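Local coordinates for protein transcriptional regulator (Streptococcus dysgalactiae, PDB 4YV9) that serves as the receptor for SHP peptide pheromones in quorum sensing and probably regulates transcription by binding DNA, at residues L93-L96 with E97-H101; A100-D103 with Y104-T107; E126-R129 with L130-L134; K181-V184 with T185-S188. One frame throughout, in Å; residues are numbered along the deposited sequence.

Overall arrangement
All four contacts are local ones along the helical C-terminal domain of this TPR-like regulator, and they follow one another in chain order. Contact 1 closes helix 89-98, and contact 2 opens helix 103-113; the two share Ala-100 and His-101, with centres about 8 Å apart. Contact 3, in helix 124-136, lies about 11 Å from contact 2 between centres and is joined to it by a salt bridge from Asp-103 OD2 to Arg-129 NE of 2.7 Å. Contact 4, in helix 179-197, has its centre about 7 Å from the centre of the chain and its nearest atoms about 9 Å from contact 3. Contact 4 touches the bound peptide through Leu-183, Gln-186 and Leu-187.

Contact 1: residues L93-L96 with E97-H101; sequences LKLL and EDYAH
Leu-95 and Tyr-99 meet one turn apart near the C-terminal end of helix 89-98, in the TPR-like helical domain. The methyl CD1 of Leu-95 lies 3.5 Å from CE1 at the rim of the Tyr-99 ring, and the two side chains slant across each other. Leucine suits this buried site against helix 72-85, where it packs on Val-80 and Tyr-83 and on Arg-79. Tyr-99 adds contacts with Leu-76 of that helix and Ile-109 of helix 103-113, where Leu-96 also packs. On the outer side, Lys-94 and Glu-97 run alongside each other in the same direction. Their contact is through CG of Lys-94 and OE1 of Glu-97, 3.7 Å apart; the ammonium stays 5.9 Å (NZ to OE1) away, so any attraction is at longer range. The backbone bonding slackens here. Asp-98 N still donates to Lys-94 O at 2.8 Å, but the amide of Tyr-99 divides itself between two weak bonds, to Leu-95 O and to Leu-96 O. A Tyr-99 chi1 of -79° sets CG beside its own backbone N, which brings the ring back along the helix. One edge of that ring then faces the Leu-95 carbonyl, with CD1 of Tyr-99 3.1 Å from O of Leu-95, nearly in the ring plane.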
# COMPACT_ATOMS: atom_id res chain seq x y z
N LEU B 93 -3.84 10.14 28.95
CA LEU B 93 -3.19 11.08 29.86
C LEU B 93 -1.85 10.58 30.41
O LEU B 93 -0.90 11.34 30.49
CB LEU B 93 -4.14 11.42 31.01
CG LEU B 93 -5.17 12.48 30.62
CD1 LEU B 93 -6.16 12.80 31.75
CD2 LEU B 93 -4.43 13.72 30.16
N LYS B 94 -1.77 9.32 30.81
CA LYS B 94 -0.48 8.82 31.28
C LYS B 94 0.33 8.15 30.18
O LYS B 94 1.53 7.91 30.33
CB LYS B 94 -0.65 7.90 32.47
CG LYS B 94 -0.51 8.69 33.78
CD LYS B 94 -1.85 9.08 34.35
CE LYS B 94 -1.80 9.00 35.87
NZ LYS B 94 -3.11 9.27 36.48
N LEU B 95 -0.32 7.89 29.04
CA LEU B 95 0.43 7.57 27.83
C LEU B 95 1.31 8.77 27.54
O LEU B 95 2.47 8.64 27.17
CB LEU B 95 -0.50 7.27 26.65
CG LEU B 95 0.19 6.92 25.32
CD1 LEU B 95 1.00 5.65 25.48
CD2 LEU B 95 -0.83 6.75 24.21
N LEU B 96 0.73 9.95 27.75
CA LEU B 96 1.42 11.22 27.60
C LEU B 96 2.54 11.41 28.63
O LEU B 96 3.57 12.02 28.32
CB LEU B 96 0.39 12.36 27.69
CG LEU B 96 0.90 13.78 27.52
CD1 LEU B 96 1.59 13.95 26.16
CD2 LEU B 96 -0.25 14.77 27.68
N GLU B 97 2.36 10.93 29.86
CA GLU B 97 3.45 11.02 30.83
C GLU B 97 4.54 10.03 30.46
O GLU B 97 5.73 10.30 30.63
CB GLU B 97 2.97 10.78 32.28
CG GLU B 97 4.10 10.94 33.30
CD GLU B 97 3.67 10.79 34.76
OE1 GLU B 97 2.47 10.54 35.03
OE2 GLU B 97 4.55 10.92 35.64
N ASP B 98 4.13 8.88 29.94
CA ASP B 98 5.06 7.85 29.51
C ASP B 98 6.00 8.33 28.40
O ASP B 98 7.12 7.83 28.26
CB ASP B 98 4.30 6.61 29.03
CG ASP B 98 3.96 5.67 30.16
OD1 ASP B 98 4.70 5.67 31.17
OD2 ASP B 98 2.96 4.93 30.05
N TYR B 99 5.56 9.32 27.62
CA TYR B 99 6.34 9.77 26.46
C TYR B 99 6.89 11.17 26.61
O TYR B 99 7.27 11.79 25.62
CB TYR B 99 5.50 9.69 25.19
CG TYR B 99 5.40 8.29 24.62
CD1 TYR B 99 4.46 7.40 25.10
CD2 TYR B 99 6.25 7.86 23.60
CE1 TYR B 99 4.36 6.13 24.60
CE2 TYR B 99 6.16 6.58 23.08
CZ TYR B 99 5.20 5.71 23.59
OH TYR B 99 5.07 4.43 23.12
N ALA B 100 6.97 11.67 27.84
CA ALA B 100 7.37 13.05 28.09
C ALA B 100 8.79 13.36 27.62
O ALA B 100 9.10 14.50 27.28
CB ALA B 100 7.22 13.38 29.57
N HIS B 101 9.64 12.34 27.58
CA HIS B 101 11.03 12.52 27.17
C HIS B 101 11.18 12.54 25.64
O HIS B 101 12.28 12.77 25.13
CB HIS B 101 11.91 11.42 27.77
CG HIS B 101 11.50 10.03 27.38
ND1 HIS B 101 10.39 9.41 27.92
CD2 HIS B 101 12.06 9.14 26.53
CE1 HIS B 101 10.28 8.20 27.40
NE2 HIS B 101 11.28 8.01 26.56

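Contact 2: residues A100-D103 with Y104-T107; sequences AHKD and YEST
Glu-105 folds its carboxylate back over the aliphatic base of Lys-102, placing OE1 3.2 Å from Lys-102 CB at the first turn of helix 103-113. The far ends of the two chains are joined through water 1, which accepts from Lys-102 NZ at 3.2 Å and donates to Glu-105 OE2 at 2.7 Å. A lysine can serve both needs, with its stem under the acid and its charge reaching out to the water. Lys-102 occupies the N-cap position, and its carbonyl takes the first-turn bond from Ser-106 N, 2.9 Å long and fairly straight (164°). With chi1 of 56°, Ser-106 turns OG back over the preceding turn, 3.0 Å from Lys-102 O and 3.2 Å from Asp-103 O. Such a small polar side chain fits where the helix is buried. Asp-103, whose negative charge suits the start of a helix, reaches forward to Thr-107 through water 2, which donates to Asp-103 OD2 at 2.7 Å and accepts from Thr-107 OG1 at 2.9 Å. The same water lies at the edge of the Tyr-104 ring, whose plane makes 52° with the Asp-103 carboxylate. Beyond the turn, Asp-103 OD2 makes a salt bridge with NE of Arg-129 of helix 124-136, and Tyr-104 stacks on Tyr-133 and packs on Leu-130 of the same helix. Glu-105 bonds through OE2 to Tyr-143 of helix 142-151 and touches Asn-56 of the second subunit, so this helix start packs against helices 124-136 and 142-151, with the second subunit touching at Glu-105.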
# COMPACT_ATOMS: atom_id res chain seq x y z
N ALA B 100 6.97 11.67 27.84
CA ALA B 100 7.37 13.05 28.09
C ALA B 100 8.79 13.36 27.62
O ALA B 100 9.10 14.50 27.28
CB ALA B 100 7.22 13.38 29.57
N HIS B 101 9.64 12.34 27.58
CA HIS B 101 11.03 12.52 27.17
C HIS B 101 11.18 12.54 25.64
O HIS B 101 12.28 12.77 25.13
CB HIS B 101 11.91 11.42 27.77
CG HIS B 101 11.50 10.03 27.38
ND1 HIS B 101 10.39 9.41 27.92
CD2 HIS B 101 12.06 9.14 26.53
CE1 HIS B 101 10.28 8.20 27.40
NE2 HIS B 101 11.28 8.01 26.56
N LYS B 102 10.09 12.30 24.93
CA LYS B 102 10.09 12.29 23.47
C LYS B 102 9.31 13.48 22.94
O LYS B 102 8.08 13.44 22.91
CB LYS B 102 9.49 10.98 22.95
CG LYS B 102 10.07 9.73 23.58
CD LYS B 102 11.50 9.51 23.14
CE LYS B 102 11.61 8.27 22.26
NZ LYS B 102 12.75 8.36 21.30
N ASP B 103 10.00 14.53 22.50
CA ASP B 103 9.35 15.83 22.28
C ASP B 103 8.27 15.75 21.20
O ASP B 103 7.13 16.14 21.44
CB ASP B 103 10.36 16.92 21.91
CG ASP B 103 9.77 18.32 22.01
OD1 ASP B 103 9.13 18.65 23.04
OD2 ASP B 103 9.95 19.12 21.06
N TYR B 104 8.62 15.24 20.02
CA TYR B 104 7.66 15.24 18.92
C TYR B 104 6.50 14.29 19.18
O TYR B 104 5.36 14.60 18.85
CB TYR B 104 8.34 14.88 17.60
CG TYR B 104 9.56 15.72 17.31
CD1 TYR B 104 9.61 17.05 17.68
CD2 TYR B 104 10.68 15.16 16.70
CE1 TYR B 104 10.72 17.82 17.44
CE2 TYR B 104 11.80 15.92 16.45
CZ TYR B 104 11.81 17.25 16.82
OH TYR B 104 12.93 18.00 16.59
N GLU B 105 6.80 13.14 19.79
CA GLU B 105 5.76 12.17 20.13
C GLU B 105 4.75 12.74 21.14
O GLU B 105 3.54 12.60 20.98
CB GLU B 105 6.37 10.90 20.70
CG GLU B 105 7.08 9.98 19.67
CD GLU B 105 8.44 10.50 19.26
OE1 GLU B 105 8.87 11.52 19.84
OE2 GLU B 105 9.08 9.90 18.37
N SER B 106 5.24 13.37 22.20
CA SER B 106 4.31 13.86 23.22
C SER B 106 3.56 15.05 22.65
O SER B 106 2.37 15.20 22.92
CB SER B 106 5.03 14.21 24.52
OG SER B 106 6.06 15.16 24.32
N THR B 107 4.23 15.87 21.84
CA THR B 107 3.55 16.98 21.17
C THR B 107 2.40 16.43 20.32
O THR B 107 1.30 16.98 20.32
CB THR B 107 4.51 17.81 20.28
OG1 THR B 107 5.35 18.63 21.12
CG2 THR B 107 3.71 18.72 19.35
O HOH W 1 11.63 8.88 18.39
O HOH W 2 7.69 19.27 19.56

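Contact 3: residues E126-R129 with L130-L134; sequences EVTR and LTDYL
Glu-126 and Leu-130 are linked one helical turn apart, the amide N of Leu-130 donating to O of Glu-126 over 3.2 Å. The Glu-126 carboxylate turns elsewhere, to a salt bridge with Lys-110 and a bond from Ser-123 N, where an acid suits the N-terminal end of helix 124-136. Next, Val-127 receives Thr-131 N on its carbonyl at 2.8 Å, while its CG1 rests 4.2 Å from CG2 of Thr-131. These methyls belong to the buried side, which Ile-155 covers. Thr-128 is turned outward, and its CG2 runs alongside the Asp-132 carboxylate, 3.8 Å from OD2. Its O accepts Asp-132 N at 2.9 Å, and a chi1 of 57° places OG1 of Thr-131 between its own backbone N and carbonyl carbon, 3.2 Å from that same oxygen. Thr-128 OG1 itself bonds to Glu-124 O. Last comes Arg-129, whose carbonyl takes Tyr-133 N at 3.0 Å. Its bent chain sets CA of Glu-126 3.9 Å above one guanidinium face, toward the rim, while NE makes the salt bridge to Asp-103. Leu-130 packs inward on Leu-147 and Cys-151 of helix 142-151, and Tyr-133 OH bonds to Glu-144. The arrangement is that of an amphipathic helix in a TPR-like stack: Val-127, Leu-130 and Thr-131 face the neighbours, whereas Thr-128, Arg-129 and Asp-132 lie on the exposed side.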
# COMPACT_ATOMS: atom_id res chain seq x y z
N GLU B 126 5.99 24.17 21.49
CA GLU B 126 6.11 22.75 21.15
C GLU B 126 5.86 22.52 19.67
O GLU B 126 6.60 21.80 19.01
CB GLU B 126 5.12 21.90 21.97
CG GLU B 126 5.59 21.58 23.37
CD GLU B 126 4.49 20.98 24.25
OE1 GLU B 126 3.32 21.40 24.12
OE2 GLU B 126 4.80 20.09 25.06
N VAL B 127 4.80 23.14 19.16
CA VAL B 127 4.41 23.00 17.77
C VAL B 127 5.54 23.53 16.88
O VAL B 127 5.92 22.91 15.89
CB VAL B 127 3.09 23.77 17.47
CG1 VAL B 127 2.80 23.78 15.99
CG2 VAL B 127 1.93 23.15 18.25
N THR B 128 6.07 24.68 17.27
CA THR B 128 7.16 25.31 16.53
C THR B 128 8.42 24.44 16.48
O THR B 128 9.07 24.38 15.45
CB THR B 128 7.49 26.69 17.13
OG1 THR B 128 6.36 27.56 16.95
CG2 THR B 128 8.71 27.30 16.44
N ARG B 129 8.75 23.75 17.57
CA ARG B 129 9.88 22.82 17.52
C ARG B 129 9.60 21.71 16.52
O ARG B 129 10.51 21.27 15.80
CB ARG B 129 10.17 22.20 18.90
CG ARG B 129 10.79 23.18 19.89
CD ARG B 129 11.41 22.46 21.08
NE ARG B 129 10.45 21.68 21.85
CZ ARG B 129 9.73 22.17 22.85
NH1 ARG B 129 9.86 23.44 23.21
NH2 ARG B 129 8.88 21.38 23.51
N LEU B 130 8.35 21.28 16.44
CA LEU B 130 7.98 20.23 15.50
C LEU B 130 8.02 20.73 14.06
O LEU B 130 8.52 20.03 13.19
CB LEU B 130 6.58 19.69 15.82
CG LEU B 130 6.09 18.64 14.83
CD1 LEU B 130 6.93 17.39 14.92
CD2 LEU B 130 4.63 18.30 15.02
N THR B 131 7.48 21.91 13.79
CA THR B 131 7.47 22.41 12.41
C THR B 131 8.91 22.72 11.95
O THR B 131 9.26 22.47 10.80
CB THR B 131 6.56 23.66 12.24
OG1 THR B 131 6.97 24.71 13.12
CG2 THR B 131 5.11 23.29 12.51
N ASP B 132 9.73 23.23 12.87
CA ASP B 132 11.14 23.44 12.57
C ASP B 132 11.82 22.12 12.20
O ASP B 132 12.56 22.07 11.22
CB ASP B 132 11.86 24.09 13.76
CG ASP B 132 11.58 25.59 13.87
OD1 ASP B 132 10.91 26.15 12.97
OD2 ASP B 132 12.03 26.20 14.86
N TYR B 133 11.58 21.06 12.98
CA TYR B 133 12.07 19.73 12.63
C TYR B 133 11.62 19.32 11.23
O TYR B 133 12.42 18.82 10.43
CB TYR B 133 11.60 18.66 13.64
CG TYR B 133 11.84 17.26 13.14
CD1 TYR B 133 13.13 16.76 13.00
CD2 TYR B 133 10.78 16.43 12.76
CE1 TYR B 133 13.37 15.48 12.51
CE2 TYR B 133 11.00 15.14 12.27
CZ TYR B 133 12.30 14.68 12.15
OH TYR B 133 12.55 13.42 11.67
N LEU B 134 10.33 19.52 10.95
CA LEU B 134 9.72 19.08 9.70
C LEU B 134 10.29 19.83 8.49
O LEU B 134 10.52 19.25 7.42
CB LEU B 134 8.20 19.26 9.75
CG LEU B 134 7.44 18.26 10.64
CD1 LEU B 134 5.95 18.55 10.65
CD2 LEU B 134 7.69 16.82 10.17

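Contact 4: residues K181-V184 with T185-S188; sequences KTLV and TQLS
The carbonyls of Lys-181 to Val-184 accept the amides of Thr-185 to Ser-188, four i to i+4 bonds in a row, as from Leu-187 N to Leu-183 O at 2.9 Å. This is the buried start of helix 179-197 in the TPR-like domain, against the bound peptide, probably the inhibitor of the complex. Two hydroxyls fold back on the helix. OG1 of Thr-185 donates to Lys-181 O at 2.8 Å, and OG of Ser-188 to Val-184 O at 2.8 Å; Lys-181 O also accepts Thr-185 N, and Val-184 O Ser-188 N, each from the opposite face of the carbonyl plane. Chi1 near -60° in both (-57° and -62°) turns the hydroxyl beside its own backbone N, so its proton is used within the helix, on the side where Leu-214 of helix 201-215 packs on both residues. Lys-181 extends fully to a salt bridge with Glu-218. Gln-186 slants across Thr-182, whose CG2 is 3.8 Å from NE2, and that nitrogen bonds to Glu-223. Leu-183 packs on an apolar side chain of the peptide, Gln-186 and Leu-187 on modified ones. The other end of the Gln-186 amide is buried with no polar partner: OE1 lies 3.7 Å from CD2 of Leu-183.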
# COMPACT_ATOMS: atom_id res chain seq x y z
N LYS B 181 2.55 7.50 -0.36
CA LYS B 181 1.95 8.32 -1.40
C LYS B 181 0.46 8.52 -1.13
O LYS B 181 -0.09 9.62 -1.29
CB LYS B 181 2.17 7.67 -2.77
CG LYS B 181 1.64 8.49 -3.93
CD LYS B 181 1.85 7.79 -5.25
CE LYS B 181 1.37 8.66 -6.41
NZ LYS B 181 1.74 8.07 -7.75
N THR B 182 -0.20 7.46 -0.72
CA THR B 182 -1.62 7.56 -0.40
C THR B 182 -1.83 8.52 0.79
O THR B 182 -2.72 9.39 0.75
CB THR B 182 -2.20 6.16 -0.13
OG1 THR B 182 -2.20 5.43 -1.36
CG2 THR B 182 -3.62 6.24 0.36
N LEU B 183 -1.00 8.40 1.81
CA LEU B 183 -1.07 9.33 2.94
C LEU B 183 -0.82 10.77 2.49
O LEU B 183 -1.59 11.67 2.85
CB LEU B 183 -0.08 8.95 4.04
CG LEU B 183 -0.45 7.72 4.89
CD1 LEU B 183 0.73 7.22 5.70
CD2 LEU B 183 -1.60 8.07 5.81
N VAL B 184 0.25 11.00 1.73
CA VAL B 184 0.53 12.35 1.23
C VAL B 184 -0.66 12.92 0.43
O VAL B 184 -0.98 14.11 0.51
CB VAL B 184 1.79 12.38 0.35
CG1 VAL B 184 1.89 13.70 -0.40
CG2 VAL B 184 3.04 12.15 1.20
N THR B 185 -1.32 12.05 -0.33
CA THR B 185 -2.48 12.47 -1.11
C THR B 185 -3.61 12.91 -0.18
O THR B 185 -4.22 13.97 -0.36
CB THR B 185 -2.95 11.35 -2.06
OG1 THR B 185 -1.86 10.97 -2.91
CG2 THR B 185 -4.11 11.84 -2.91
N GLN B 186 -3.87 12.11 0.85
CA GLN B 186 -4.90 12.44 1.83
C GLN B 186 -4.62 13.76 2.54
O GLN B 186 -5.52 14.59 2.68
CB GLN B 186 -5.05 11.30 2.83
CG GLN B 186 -5.70 10.06 2.21
CD GLN B 186 -5.52 8.78 3.03
OE1 GLN B 186 -4.72 8.72 3.97
NE2 GLN B 186 -6.25 7.73 2.66
N LEU B 187 -3.38 13.99 2.96
CA LEU B 187 -3.05 15.23 3.66
C LEU B 187 -3.07 16.45 2.73
O LEU B 187 -3.32 17.57 3.18
CB LEU B 187 -1.68 15.12 4.34
CG LEU B 187 -1.59 14.18 5.55
CD1 LEU B 187 -0.31 14.50 6.31
CD2 LEU B 187 -2.81 14.30 6.47
N SER B 188 -2.78 16.24 1.45
CA SER B 188 -2.85 17.33 0.48
C SER B 188 -4.30 17.76 0.31
O SER B 188 -4.60 18.95 0.28
CB SER B 188 -2.25 16.93 -0.88
OG SER B 188 -0.88 16.60 -0.75